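Local coordinates for protein putative polyprenyl synthetase (Streptomyces coelicolor, PDB 3NF2) that probably joins isoprenoid units into longer prenyl diphosphates, as a magnesium-dependent member of the FPP/GGPP synthase family, at residues L227-D232 against Q239-L244; L251-A256 against A293-A298; A141-R146 against G195-G200. All blocks are in the same frame, centred on the assembly; numbering follows the deposited sequence.

Interaction 1. Residues L227-D232 against Q239-L244; sequences LGIWGD and QTWSDL. With SO4 (sulfate ion), chain G.
Gly228 and Ile229, in the last turn of helix 203-230, meet Trp241, Asp243 and Leu244 at the end of the second aspartate-rich motif of the all-helical isoprenoid synthase fold; by its place in the sequence, Gly228 stands where the canonical DDxxD motif has its last aspartate, and Ile229 follows immediately after it. Glycine suits the position because a CB would run into the carboxylate of Asp243, whose OD2 lies 3.5 Å from Gly228 CA. Asp243 N donates to Gly228 O, 3.1 Å away and nearly straight (170° at the hydrogen), from above the carbonyl plane. Ile229 is the hydrophobic wedge. Its CG2, set anti to the backbone N by a chi1 of -53°, touches Leu244 CD1 at 3.8 Å and reaches the edge of the Trp241 ring in its plane, while the same methyl lies over one face of the Trp230 ring. The two indoles stand nearly perpendicular, with planes at 84°, and Trp230 CD1 comes to the edge of Trp241 at CZ3, 3.5 Å off. Trp241 occupies the third position of a type II turn from Gln239 to Ser242, and its NE1 is bonded outward to Glu285. At the start of that turn Gln239 grips a sulfate, probably from the crystallisation liquor, through both its backbone N and its side-chain NE2. One water ties the backbones together: it donates to Ile229 O and Gly231 O and accepts from Trp241 N at 2.8 Å.

Interaction 2. Residues L251-A256 against A293-A298; sequences LPVVAA and ALIEEA
Two helices of the helical bundle meet where Pro252, Val253 and Ala256 of helix 251-259 receive Ile295 and Ala298 from the end of helix 285-297. The axes approach to 8.9 Å and cross at 57°. Ile295 carries the contact as a branched knob whose two arms work separately. A chi1 of -69° sets CG1 beside the backbone N and CG2 anti to it, and this CG2 lies against Pro252 O at 3.3 Å and Pro252 CB at 3.8 Å. The CG1 arm branches off at a wide angle and puts CD1 obliquely against Val253 CG2 at 4.0 Å. Ala256 CB lies beside the CG2 branch of Ile295, 3.9 Å from that methyl. This corner belongs to the isoprenoid synthase fold on the C-terminal side of the helix that bears the second aspartate-rich motif: Trp230 of helix 203-230 packs on both Pro252 and Ile295, and Leu267 of helix 262-275 touches Ile295 and Ala256. With an alanine at Ile295, Pro252 CB and Val253 CG2 would lose the methyls that meet them, and a gap is likely to open beside Trp230 and Leu267. Proline suits its place in the first turn, where a helix asks for no backbone N-H; its puckered ring is wholly apolar, and its CB gives Ile295 CG2 a surface to rest on. Its carbonyl is not left wanting by the methyl pressed on it, since Pro252 O accepts from Ala256 N within the helix. Alanine suits the closest point of the backbones, where the CA atoms of Ala256 and Ala298 are 5.0 Å apart. Here the two methyls touch, CB of Ala256 to CB of Ala298 at 3.8 Å, the methyl of Ala298 coming in from the side of the other, while Ala256 O takes a hydrogen bond from Ser264 OG.

Interaction 3. Residues A141-R146 against G195-G200; sequences AGRATR and GAVLGG
Helix 139-165 passes the C-terminal end of helix 173-198 with the CA atoms of Ala144 and Val197 5.8 Å apart and those of Ala141 and Leu198 6.1 Å apart. Such a close approach calls for alanine on one side, and the larger chains of Val197 and Leu198 lean into the shallow surface it leaves. Val197 points its CG1, anti to the backbone N (chi1 176°), into the angle between two residues: the methyl is 3.5 Å from Ala144 N and 3.7 Å from Arg143 CB. Leu198 reaches in from beside it, and its CD2 touches Ala144 CB at 3.8 Å and lies near Ala141 CA. The two branched chains thus straddle Ala144, while Leu136 and Val75 pack on Leu198. Arg143 crosses Val197 obliquely and bends at chi3 (30°), which carries its guanidinium over toward the end of helix 173-198. There NH2 comes within 3.6 Å of Val197 O, and Gly200 C lies at the edge of the group, in its plane. Helix 173-198 closes in a Schellman motif with Gly200 as its C-prime residue; its positive phi of 99° would press a side chain against the preceding carbonyl, so glycine is suited to the turn. Within helix 139-165, Thr145 OG1 donates to Ala141 O at 2.6 Å, tucking its hydroxyl back onto its own helix, and Leu134 of the second subunit packs on Thr145 close by. The contact therefore rests on hydrocarbon fit. The guanidinium near the carboxyl end of helix 173-198 is likely to gain some favour from the helix dipole, but its approach to Val197 O is no hydrogen bond, and its ion pair with Glu203 is long and weak.

Interactions 1 and 2 are neighbours on one side of the chain, their centres 13 Å apart, and share a hydrophobic seam: Ile229 CD1 meets Pro252 CG at 3.8 Å, and Trp230 CH2 meets Ile295 CG2 at 3.9 Å. Interaction 3 lies on the other side of the chain's centre, about 26 Å from interaction 1 by nearest atoms, although helices 173-198 and 203-230 follow one another in sequence. Interaction 2 is buried and purely apolar. Interactions 1 and 3 are partly buried; the first mixes backbone bonds, a water and indoles beside the aspartate-rich motif, whereas the third sets small residues against branched ones, with an arginine at its margin and the subunit interface nearby.

Interaction 1. Residues L227-D232 against Q239-L244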
ATOM      1  N   LEU A 227      10.764   3.763 -28.325  1.00 48.34           N
ATOM      2  CA  LEU A 227      10.627   5.218 -28.284  1.00 45.84           C
ATOM      3  C   LEU A 227      11.505   5.862 -27.217  1.00 46.19           C
ATOM      4  O   LEU A 227      11.903   7.017 -27.363  1.00 46.33           O
ATOM      5  CB  LEU A 227       9.169   5.643 -28.056  1.00 53.50           C
ATOM      6  CG  LEU A 227       8.003   5.223 -28.973  1.00 68.45           C
ATOM      7  CD1 LEU A 227       6.714   5.954 -28.555  1.00 66.09           C
ATOM      8  CD2 LEU A 227       8.277   5.421 -30.477  1.00 73.47           C
ATOM      9  N   GLY A 228      11.788   5.139 -26.133  1.00 45.97           N
ATOM     10  CA  GLY A 228      12.693   5.652 -25.094  1.00 42.49           C
ATOM     11  C   GLY A 228      14.112   5.900 -25.601  1.00 44.68           C
ATOM     12  O   GLY A 228      14.798   6.810 -25.140  1.00 48.39           O
ATOM     13  N   ILE A 229      14.556   5.093 -26.558  1.00 47.82           N
ATOM     14  CA  ILE A 229      15.841   5.344 -27.210  1.00 50.16           C
ATOM     15  C   ILE A 229      15.720   6.168 -28.505  1.00 47.99           C
ATOM     16  O   ILE A 229      16.245   7.267 -28.583  1.00 48.49           O
ATOM     17  CB  ILE A 229      16.633   4.047 -27.468  1.00 50.97           C
ATOM     18  CG1 ILE A 229      16.778   3.239 -26.166  1.00 44.09           C
ATOM     19  CG2 ILE A 229      18.006   4.380 -28.086  1.00 46.59           C
ATOM     20  CD1 ILE A 229      17.168   1.783 -26.377  1.00 32.94           C
ATOM     21  N   TRP A 230      15.015   5.657 -29.511  1.00 51.23           N
ATOM     22  CA  TRP A 230      15.032   6.313 -30.833  1.00 53.40           C
ATOM     23  C   TRP A 230      13.955   7.355 -31.117  1.00 53.90           C
ATOM     24  O   TRP A 230      13.842   7.826 -32.248  1.00 50.29           O
ATOM     25  CB  TRP A 230      15.046   5.273 -31.944  1.00 49.19           C
ATOM     26  CG  TRP A 230      16.313   4.511 -31.956  1.00 46.10           C
ATOM     27  CD1 TRP A 230      17.501   4.904 -32.509  1.00 36.20           C
ATOM     28  CD2 TRP A 230      16.541   3.223 -31.376  1.00 45.50           C
ATOM     29  NE1 TRP A 230      18.454   3.928 -32.318  1.00 49.13           N
ATOM     30  CE2 TRP A 230      17.893   2.887 -31.625  1.00 44.58           C
ATOM     31  CE3 TRP A 230      15.733   2.317 -30.671  1.00 42.00           C
ATOM     32  CZ2 TRP A 230      18.457   1.685 -31.197  1.00 39.40           C
ATOM     33  CZ3 TRP A 230      16.296   1.119 -30.244  1.00 43.78           C
ATOM     34  CH2 TRP A 230      17.650   0.818 -30.504  1.00 42.40           C
ATOM     35  N   GLY A 231      13.184   7.721 -30.094  1.00 57.14           N
ATOM     36  CA  GLY A 231      12.085   8.665 -30.249  1.00 59.61           C
ATOM     37  C   GLY A 231      12.530  10.099 -30.448  1.00 66.05           C
ATOM     38  O   GLY A 231      13.503  10.552 -29.840  1.00 63.74           O
ATOM     39  N   ASP A 232      11.801  10.806 -31.310  1.00 71.46           N
ATOM     40  CA  ASP A 232      12.063  12.205 -31.621  1.00 76.27           C
ATOM     41  C   ASP A 232      11.462  13.077 -30.517  1.00 77.00           C
ATOM     42  O   ASP A 232      10.295  12.891 -30.173  1.00 77.16           O
ATOM     43  CB  ASP A 232      11.439  12.531 -32.986  1.00 79.36           C
ATOM     44  CG  ASP A 232      11.645  13.983 -33.412  1.00 86.05           C
ATOM     45  OD1 ASP A 232      12.734  14.554 -33.167  1.00 82.47           O
ATOM     46  OD2 ASP A 232      10.708  14.546 -34.020  1.00 86.16           O
ATOM     47  N   GLN A 239      14.122  14.168 -23.806  1.00 69.04           N
ATOM     48  CA  GLN A 239      15.417  14.393 -24.470  1.00 64.56           C
ATOM     49  C   GLN A 239      15.754  13.263 -25.453  1.00 61.23           C
ATOM     50  O   GLN A 239      15.129  12.196 -25.415  1.00 60.24           O
ATOM     51  CB  GLN A 239      16.546  14.486 -23.437  1.00 63.71           C
ATOM     52  CG  GLN A 239      16.339  15.467 -22.294  1.00 59.88           C
ATOM     53  CD  GLN A 239      17.474  15.393 -21.274  1.00 75.08           C
ATOM     54  OE1 GLN A 239      18.614  15.763 -21.569  1.00 77.24           O
ATOM     55  NE2 GLN A 239      17.167  14.904 -20.073  1.00 70.07           N
ATOM     56  N   THR A 240      16.737  13.497 -26.327  1.00 57.12           N
ATOM     57  CA  THR A 240      17.249  12.438 -27.206  1.00 56.00           C
ATOM     58  C   THR A 240      17.853  11.306 -26.362  1.00 56.89           C
ATOM     59  O   THR A 240      18.504  11.565 -25.344  1.00 57.86           O
ATOM     60  CB  THR A 240      18.321  12.948 -28.222  1.00 56.67           C
ATOM     61  OG1 THR A 240      19.410  13.561 -27.521  1.00 64.51           O
ATOM     62  CG2 THR A 240      17.735  13.943 -29.213  1.00 52.30           C
ATOM     63  N   TRP A 241      17.611  10.065 -26.788  1.00 51.08           N
ATOM     64  CA  TRP A 241      18.120   8.849 -26.133  1.00 56.98           C
ATOM     65  C   TRP A 241      17.843   8.832 -24.619  1.00 54.57           C
ATOM     66  O   TRP A 241      18.707   8.427 -23.833  1.00 55.78           O
ATOM     67  CB  TRP A 241      19.628   8.633 -26.424  1.00 56.05           C
ATOM     68  CG  TRP A 241      20.114   9.274 -27.696  1.00 53.32           C
ATOM     69  CD1 TRP A 241      20.766  10.468 -27.808  1.00 56.75           C
ATOM     70  CD2 TRP A 241      19.968   8.770 -29.033  1.00 42.31           C
ATOM     71  NE1 TRP A 241      21.027  10.744 -29.127  1.00 57.42           N
ATOM     72  CE2 TRP A 241      20.548   9.721 -29.902  1.00 45.60           C
ATOM     73  CE3 TRP A 241      19.397   7.614 -29.579  1.00 37.88           C
ATOM     74  CZ2 TRP A 241      20.584   9.548 -31.294  1.00 51.62           C
ATOM     75  CZ3 TRP A 241      19.424   7.445 -30.970  1.00 45.00           C
ATOM     76  CH2 TRP A 241      20.024   8.404 -31.806  1.00 48.74           C
ATOM     77  N   SER A 242      16.641   9.267 -24.231  1.00 53.49           N
ATOM     78  CA  SER A 242      16.299   9.531 -22.821  1.00 52.94           C
ATOM     79  C   SER A 242      16.516   8.326 -21.902  1.00 48.93           C
ATOM     80  O   SER A 242      17.105   8.472 -20.834  1.00 52.37           O
ATOM     81  CB  SER A 242      14.864  10.069 -22.675  1.00 57.01           C
ATOM     82  OG  SER A 242      13.906   9.015 -22.635  1.00 65.46           O
ATOM     83  N   ASP A 243      16.069   7.147 -22.333  1.00 40.36           N
ATOM     84  CA  ASP A 243      16.298   5.924 -21.571  1.00 45.36           C
ATOM     85  C   ASP A 243      17.779   5.565 -21.410  1.00 49.73           C
ATOM     86  O   ASP A 243      18.154   4.908 -20.435  1.00 52.19           O
ATOM     87  CB  ASP A 243      15.572   4.736 -22.195  1.00 42.76           C
ATOM     88  CG  ASP A 243      14.090   4.717 -21.888  1.00 51.87           C
ATOM     89  OD1 ASP A 243      13.576   5.675 -21.274  1.00 60.84           O
ATOM     90  OD2 ASP A 243      13.432   3.727 -22.269  1.00 50.27           O
ATOM     91  N   LEU A 244      18.614   5.968 -22.366  1.00 50.69           N
ATOM     92  CA  LEU A 244      20.050   5.690 -22.256  1.00 48.17           C
ATOM     93  C   LEU A 244      20.742   6.647 -21.289  1.00 44.83           C
ATOM     94  O   LEU A 244      21.729   6.277 -20.661  1.00 53.40           O
ATOM     95  CB  LEU A 244      20.742   5.700 -23.624  1.00 40.88           C
ATOM     96  CG  LEU A 244      20.243   4.719 -24.688  1.00 43.61           C
ATOM     97  CD1 LEU A 244      21.125   4.782 -25.932  1.00 42.85           C
ATOM     98  CD2 LEU A 244      20.149   3.285 -24.180  1.00 43.50           C
TER
HETATM   99  S   SO4 G   6      13.627  13.963 -20.078  1.00 83.61           S
HETATM  100  O1  SO4 G   6      12.494  13.344 -19.387  1.00 82.88           O
HETATM  101  O2  SO4 G   6      14.375  14.849 -19.176  1.00 75.02           O
HETATM  102  O3  SO4 G   6      14.479  12.891 -20.609  1.00 70.50           O
HETATM  103  O4  SO4 G   6      13.150  14.820 -21.161  1.00 85.54           O
HETATM  104  O   HOH W   1      16.164   9.874 -29.210  1.00 47.10           O

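Interaction 2. Residues L251-A256 against A293-A298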
ATOM      1  N   LEU A 251      14.327  -3.535 -23.280  1.00 46.52           N
ATOM      2  CA  LEU A 251      14.434  -4.677 -24.133  1.00 46.18           C
ATOM      3  C   LEU A 251      15.449  -4.510 -25.241  1.00 46.32           C
ATOM      4  O   LEU A 251      16.171  -5.419 -25.506  1.00 46.77           O
ATOM      5  CB  LEU A 251      13.093  -4.982 -24.734  1.00 43.90           C
ATOM      6  CG  LEU A 251      12.279  -5.942 -23.907  1.00 50.17           C
ATOM      7  CD1 LEU A 251      10.945  -6.116 -24.493  1.00 50.66           C
ATOM      8  CD2 LEU A 251      12.962  -7.229 -23.816  1.00 37.35           C
ATOM      9  N   PRO A 252      15.531  -3.373 -25.896  1.00 39.54           N
ATOM     10  CA  PRO A 252      16.579  -3.302 -26.926  1.00 39.39           C
ATOM     11  C   PRO A 252      17.994  -3.474 -26.355  1.00 43.61           C
ATOM     12  O   PRO A 252      18.804  -4.217 -26.928  1.00 40.38           O
ATOM     13  CB  PRO A 252      16.419  -1.898 -27.524  1.00 34.97           C
ATOM     14  CG  PRO A 252      15.120  -1.387 -27.063  1.00 39.33           C
ATOM     15  CD  PRO A 252      14.720  -2.141 -25.841  1.00 31.87           C
ATOM     16  N   VAL A 253      18.262  -2.809 -25.230  1.00 46.44           N
ATOM     17  CA  VAL A 253      19.556  -2.884 -24.537  1.00 45.38           C
ATOM     18  C   VAL A 253      19.885  -4.323 -24.196  1.00 45.76           C
ATOM     19  O   VAL A 253      20.951  -4.836 -24.540  1.00 48.36           O
ATOM     20  CB  VAL A 253      19.530  -2.071 -23.229  1.00 44.66           C
ATOM     21  CG1 VAL A 253      20.876  -2.144 -22.515  1.00 44.40           C
ATOM     22  CG2 VAL A 253      19.168  -0.636 -23.511  1.00 44.08           C
ATOM     23  N   VAL A 254      18.937  -4.970 -23.535  1.00 48.43           N
ATOM     24  CA  VAL A 254      19.086  -6.346 -23.088  1.00 44.85           C
ATOM     25  C   VAL A 254      19.232  -7.338 -24.245  1.00 46.16           C
ATOM     26  O   VAL A 254      20.118  -8.202 -24.219  1.00 48.89           O
ATOM     27  CB  VAL A 254      17.917  -6.722 -22.169  1.00 44.66           C
ATOM     28  CG1 VAL A 254      17.949  -8.170 -21.848  1.00 51.66           C
ATOM     29  CG2 VAL A 254      17.981  -5.898 -20.876  1.00 42.58           C
ATOM     30  N   ALA A 255      18.380  -7.204 -25.263  1.00 44.25           N
ATOM     31  CA  ALA A 255      18.457  -8.070 -26.450  1.00 44.18           C
ATOM     32  C   ALA A 255      19.806  -7.935 -27.174  1.00 42.06           C
ATOM     33  O   ALA A 255      20.355  -8.919 -27.652  1.00 43.39           O
ATOM     34  CB  ALA A 255      17.307  -7.785 -27.404  1.00 41.70           C
ATOM     35  N   ALA A 256      20.329  -6.714 -27.235  1.00 37.23           N
ATOM     36  CA  ALA A 256      21.647  -6.470 -27.788  1.00 39.84           C
ATOM     37  C   ALA A 256      22.739  -7.183 -26.979  1.00 47.13           C
ATOM     38  O   ALA A 256      23.636  -7.775 -27.564  1.00 46.91           O
ATOM     39  CB  ALA A 256      21.917  -4.985 -27.843  1.00 33.42           C
ATOM     40  N   ALA A 293      23.427   3.225 -31.673  1.00 41.99           N
ATOM     41  CA  ALA A 293      23.997   2.645 -32.887  1.00 44.96           C
ATOM     42  C   ALA A 293      24.562   1.237 -32.656  1.00 45.47           C
ATOM     43  O   ALA A 293      24.364   0.346 -33.490  1.00 49.57           O
ATOM     44  CB  ALA A 293      25.048   3.581 -33.468  1.00 44.75           C
ATOM     45  N   LEU A 294      25.211   1.018 -31.509  1.00 43.11           N
ATOM     46  CA  LEU A 294      25.706  -0.324 -31.157  1.00 43.10           C
ATOM     47  C   LEU A 294      24.602  -1.328 -30.836  1.00 36.48           C
ATOM     48  O   LEU A 294      24.723  -2.494 -31.184  1.00 40.95           O
ATOM     49  CB  LEU A 294      26.705  -0.271 -29.993  1.00 46.08           C
ATOM     50  CG  LEU A 294      28.176   0.097 -30.233  1.00 45.83           C
ATOM     51  CD1 LEU A 294      28.788   0.537 -28.927  1.00 47.49           C
ATOM     52  CD2 LEU A 294      28.996  -1.053 -30.853  1.00 41.99           C
ATOM     53  N   ILE A 295      23.536  -0.878 -30.166  1.00 43.59           N
ATOM     54  CA  ILE A 295      22.358  -1.731 -29.891  1.00 41.01           C
ATOM     55  C   ILE A 295      21.695  -2.147 -31.208  1.00 39.73           C
ATOM     56  O   ILE A 295      21.331  -3.308 -31.394  1.00 49.17           O
ATOM     57  CB  ILE A 295      21.320  -1.018 -28.974  1.00 40.82           C
ATOM     58  CG1 ILE A 295      21.859  -0.846 -27.559  1.00 26.46           C
ATOM     59  CG2 ILE A 295      19.986  -1.800 -28.891  1.00 40.85           C
ATOM     60  CD1 ILE A 295      21.159   0.294 -26.811  1.00 30.26           C
ATOM     61  N   GLU A 296      21.551  -1.198 -32.121  1.00 41.70           N
ATOM     62  CA  GLU A 296      21.041  -1.519 -33.447  1.00 51.17           C
ATOM     63  C   GLU A 296      21.916  -2.543 -34.197  1.00 50.24           C
ATOM     64  O   GLU A 296      21.391  -3.561 -34.673  1.00 43.83           O
ATOM     65  CB  GLU A 296      20.777  -0.254 -34.281  1.00 52.86           C
ATOM     66  CG  GLU A 296      19.961  -0.558 -35.540  1.00 59.33           C
ATOM     67  CD  GLU A 296      19.274   0.650 -36.157  1.00 61.16           C
ATOM     68  OE1 GLU A 296      19.476   1.791 -35.683  1.00 56.87           O
ATOM     69  OE2 GLU A 296      18.516   0.444 -37.131  1.00 69.55           O
ATOM     70  N   GLU A 297      23.236  -2.313 -34.255  1.00 50.59           N
ATOM     71  CA  GLU A 297      24.150  -3.297 -34.877  1.00 50.04           C
ATOM     72  C   GLU A 297      24.031  -4.699 -34.277  1.00 47.91           C
ATOM     73  O   GLU A 297      24.024  -5.687 -35.018  1.00 53.62           O
ATOM     74  CB  GLU A 297      25.622  -2.843 -34.887  1.00 55.31           C
ATOM     75  CG  GLU A 297      26.525  -3.779 -35.737  1.00 59.25           C
ATOM     76  CD  GLU A 297      28.010  -3.409 -35.756  1.00 64.73           C
ATOM     77  OE1 GLU A 297      28.843  -4.320 -35.957  1.00 63.19           O
ATOM     78  OE2 GLU A 297      28.353  -2.221 -35.600  1.00 68.74           O
ATOM     79  N   ALA A 298      23.884  -4.794 -32.955  1.00 43.72           N
ATOM     80  CA  ALA A 298      23.733  -6.109 -32.307  1.00 39.07           C
ATOM     81  C   ALA A 298      22.353  -6.744 -32.509  1.00 46.94           C
ATOM     82  O   ALA A 298      22.094  -7.855 -32.026  1.00 45.09           O
ATOM     83  CB  ALA A 298      24.072  -6.018 -30.823  1.00 40.04           C
TER

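Interaction 3. Residues A141-R146 against G195-G200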
ATOM      1  N   ALA A 141     -18.187  -7.284  -7.841  1.00 59.04           N
ATOM      2  CA  ALA A 141     -17.245  -6.347  -7.252  1.00 54.41           C
ATOM      3  C   ALA A 141     -16.138  -7.038  -6.455  1.00 51.22           C
ATOM      4  O   ALA A 141     -15.015  -6.537  -6.389  1.00 48.56           O
ATOM      5  CB  ALA A 141     -17.991  -5.359  -6.374  1.00 57.07           C
ATOM      6  N   GLY A 142     -16.463  -8.176  -5.847  1.00 46.92           N
ATOM      7  CA  GLY A 142     -15.496  -8.954  -5.085  1.00 46.11           C
ATOM      8  C   GLY A 142     -14.523  -9.630  -6.031  1.00 53.40           C
ATOM      9  O   GLY A 142     -13.306  -9.692  -5.775  1.00 52.59           O
ATOM     10  N   ARG A 143     -15.067 -10.121  -7.139  1.00 50.51           N
ATOM     11  CA  ARG A 143     -14.271 -10.777  -8.165  1.00 50.87           C
ATOM     12  C   ARG A 143     -13.387  -9.774  -8.907  1.00 45.65           C
ATOM     13  O   ARG A 143     -12.253 -10.083  -9.269  1.00 50.21           O
ATOM     14  CB  ARG A 143     -15.184 -11.541  -9.129  1.00 53.17           C
ATOM     15  CG  ARG A 143     -15.514 -12.965  -8.673  1.00 57.64           C
ATOM     16  CD  ARG A 143     -16.818 -13.469  -9.285  1.00 58.95           C
ATOM     17  NE  ARG A 143     -17.075 -12.874 -10.594  1.00 60.15           N
ATOM     18  CZ  ARG A 143     -18.273 -12.798 -11.176  1.00 71.05           C
ATOM     19  NH1 ARG A 143     -19.360 -13.289 -10.570  1.00 54.90           N
ATOM     20  NH2 ARG A 143     -18.385 -12.220 -12.373  1.00 66.62           N
ATOM     21  N   ALA A 144     -13.906  -8.570  -9.109  1.00 43.10           N
ATOM     22  CA  ALA A 144     -13.153  -7.489  -9.731  1.00 44.01           C
ATOM     23  C   ALA A 144     -11.987  -7.025  -8.849  1.00 47.18           C
ATOM     24  O   ALA A 144     -10.921  -6.698  -9.371  1.00 48.63           O
ATOM     25  CB  ALA A 144     -14.073  -6.326 -10.058  1.00 36.89           C
ATOM     26  N   THR A 145     -12.194  -7.013  -7.527  1.00 48.39           N
ATOM     27  CA  THR A 145     -11.133  -6.678  -6.565  1.00 47.66           C
ATOM     28  C   THR A 145     -10.043  -7.758  -6.555  1.00 46.57           C
ATOM     29  O   THR A 145      -8.864  -7.447  -6.390  1.00 48.44           O
ATOM     30  CB  THR A 145     -11.683  -6.447  -5.124  1.00 48.16           C
ATOM     31  OG1 THR A 145     -12.864  -5.641  -5.174  1.00 51.12           O
ATOM     32  CG2 THR A 145     -10.647  -5.737  -4.232  1.00 43.46           C
ATOM     33  N   ARG A 146     -10.452  -9.013  -6.748  1.00 45.79           N
ATOM     34  CA  ARG A 146      -9.545 -10.163  -6.872  1.00 47.40           C
ATOM     35  C   ARG A 146      -8.567  -9.970  -8.034  1.00 50.89           C
ATOM     36  O   ARG A 146      -7.376 -10.262  -7.910  1.00 54.19           O
ATOM     37  CB  ARG A 146     -10.371 -11.440  -7.078  1.00 50.05           C
ATOM     38  CG  ARG A 146      -9.601 -12.710  -7.412  1.00 50.60           C
ATOM     39  CD  ARG A 146      -9.603 -13.668  -6.247  1.00 53.55           C
ATOM     40  NE  ARG A 146      -8.670 -14.777  -6.436  1.00 68.06           N
ATOM     41  CZ  ARG A 146      -9.018 -16.016  -6.780  1.00 73.71           C
ATOM     42  NH1 ARG A 146     -10.295 -16.322  -6.989  1.00 74.93           N
ATOM     43  NH2 ARG A 146      -8.084 -16.951  -6.915  1.00 68.86           N
ATOM     44  N   GLY A 195     -13.969  -4.366 -16.331  1.00 49.55           N
ATOM     45  CA  GLY A 195     -15.317  -3.948 -16.718  1.00 54.95           C
ATOM     46  C   GLY A 195     -16.234  -5.136 -16.963  1.00 55.20           C
ATOM     47  O   GLY A 195     -17.393  -5.119 -16.557  1.00 57.00           O
ATOM     48  N   ALA A 196     -15.693  -6.169 -17.609  1.00 53.46           N
ATOM     49  CA  ALA A 196     -16.425  -7.388 -17.939  1.00 55.35           C
ATOM     50  C   ALA A 196     -16.825  -8.158 -16.699  1.00 54.29           C
ATOM     51  O   ALA A 196     -17.956  -8.646 -16.606  1.00 58.26           O
ATOM     52  CB  ALA A 196     -15.591  -8.270 -18.851  1.00 52.85           C
ATOM     53  N   VAL A 197     -15.889  -8.269 -15.758  1.00 54.68           N
ATOM     54  CA  VAL A 197     -16.142  -8.889 -14.460  1.00 54.68           C
ATOM     55  C   VAL A 197     -17.244  -8.130 -13.708  1.00 58.81           C
ATOM     56  O   VAL A 197     -18.095  -8.748 -13.063  1.00 55.29           O
ATOM     57  CB  VAL A 197     -14.848  -8.995 -13.615  1.00 56.86           C
ATOM     58  CG1 VAL A 197     -15.136  -9.548 -12.235  1.00 53.53           C
ATOM     59  CG2 VAL A 197     -13.847  -9.912 -14.297  1.00 56.32           C
ATOM     60  N   LEU A 198     -17.240  -6.799 -13.836  1.00 59.38           N
ATOM     61  CA  LEU A 198     -18.268  -5.946 -13.229  1.00 61.18           C
ATOM     62  C   LEU A 198     -19.633  -6.100 -13.911  1.00 64.11           C
ATOM     63  O   LEU A 198     -20.675  -5.874 -13.291  1.00 64.06           O
ATOM     64  CB  LEU A 198     -17.825  -4.472 -13.225  1.00 58.16           C
ATOM     65  CG  LEU A 198     -16.737  -4.058 -12.220  1.00 58.81           C
ATOM     66  CD1 LEU A 198     -16.263  -2.618 -12.440  1.00 46.49           C
ATOM     67  CD2 LEU A 198     -17.199  -4.254 -10.773  1.00 53.11           C
ATOM     68  N   GLY A 199     -19.612  -6.495 -15.185  1.00 66.85           N
ATOM     69  CA  GLY A 199     -20.828  -6.746 -15.960  1.00 64.92           C
ATOM     70  C   GLY A 199     -21.329  -8.184 -15.919  1.00 63.26           C
ATOM     71  O   GLY A 199     -22.244  -8.538 -16.659  1.00 65.66           O
ATOM     72  N   GLY A 200     -20.719  -9.016 -15.074  1.00 64.95           N
ATOM     73  CA  GLY A 200     -21.194 -10.385 -14.832  1.00 63.44           C
ATOM     74  C   GLY A 200     -20.531 -11.556 -15.555  1.00 68.23           C
ATOM     75  O   GLY A 200     -20.956 -12.701 -15.368  1.00 67.55           O
TER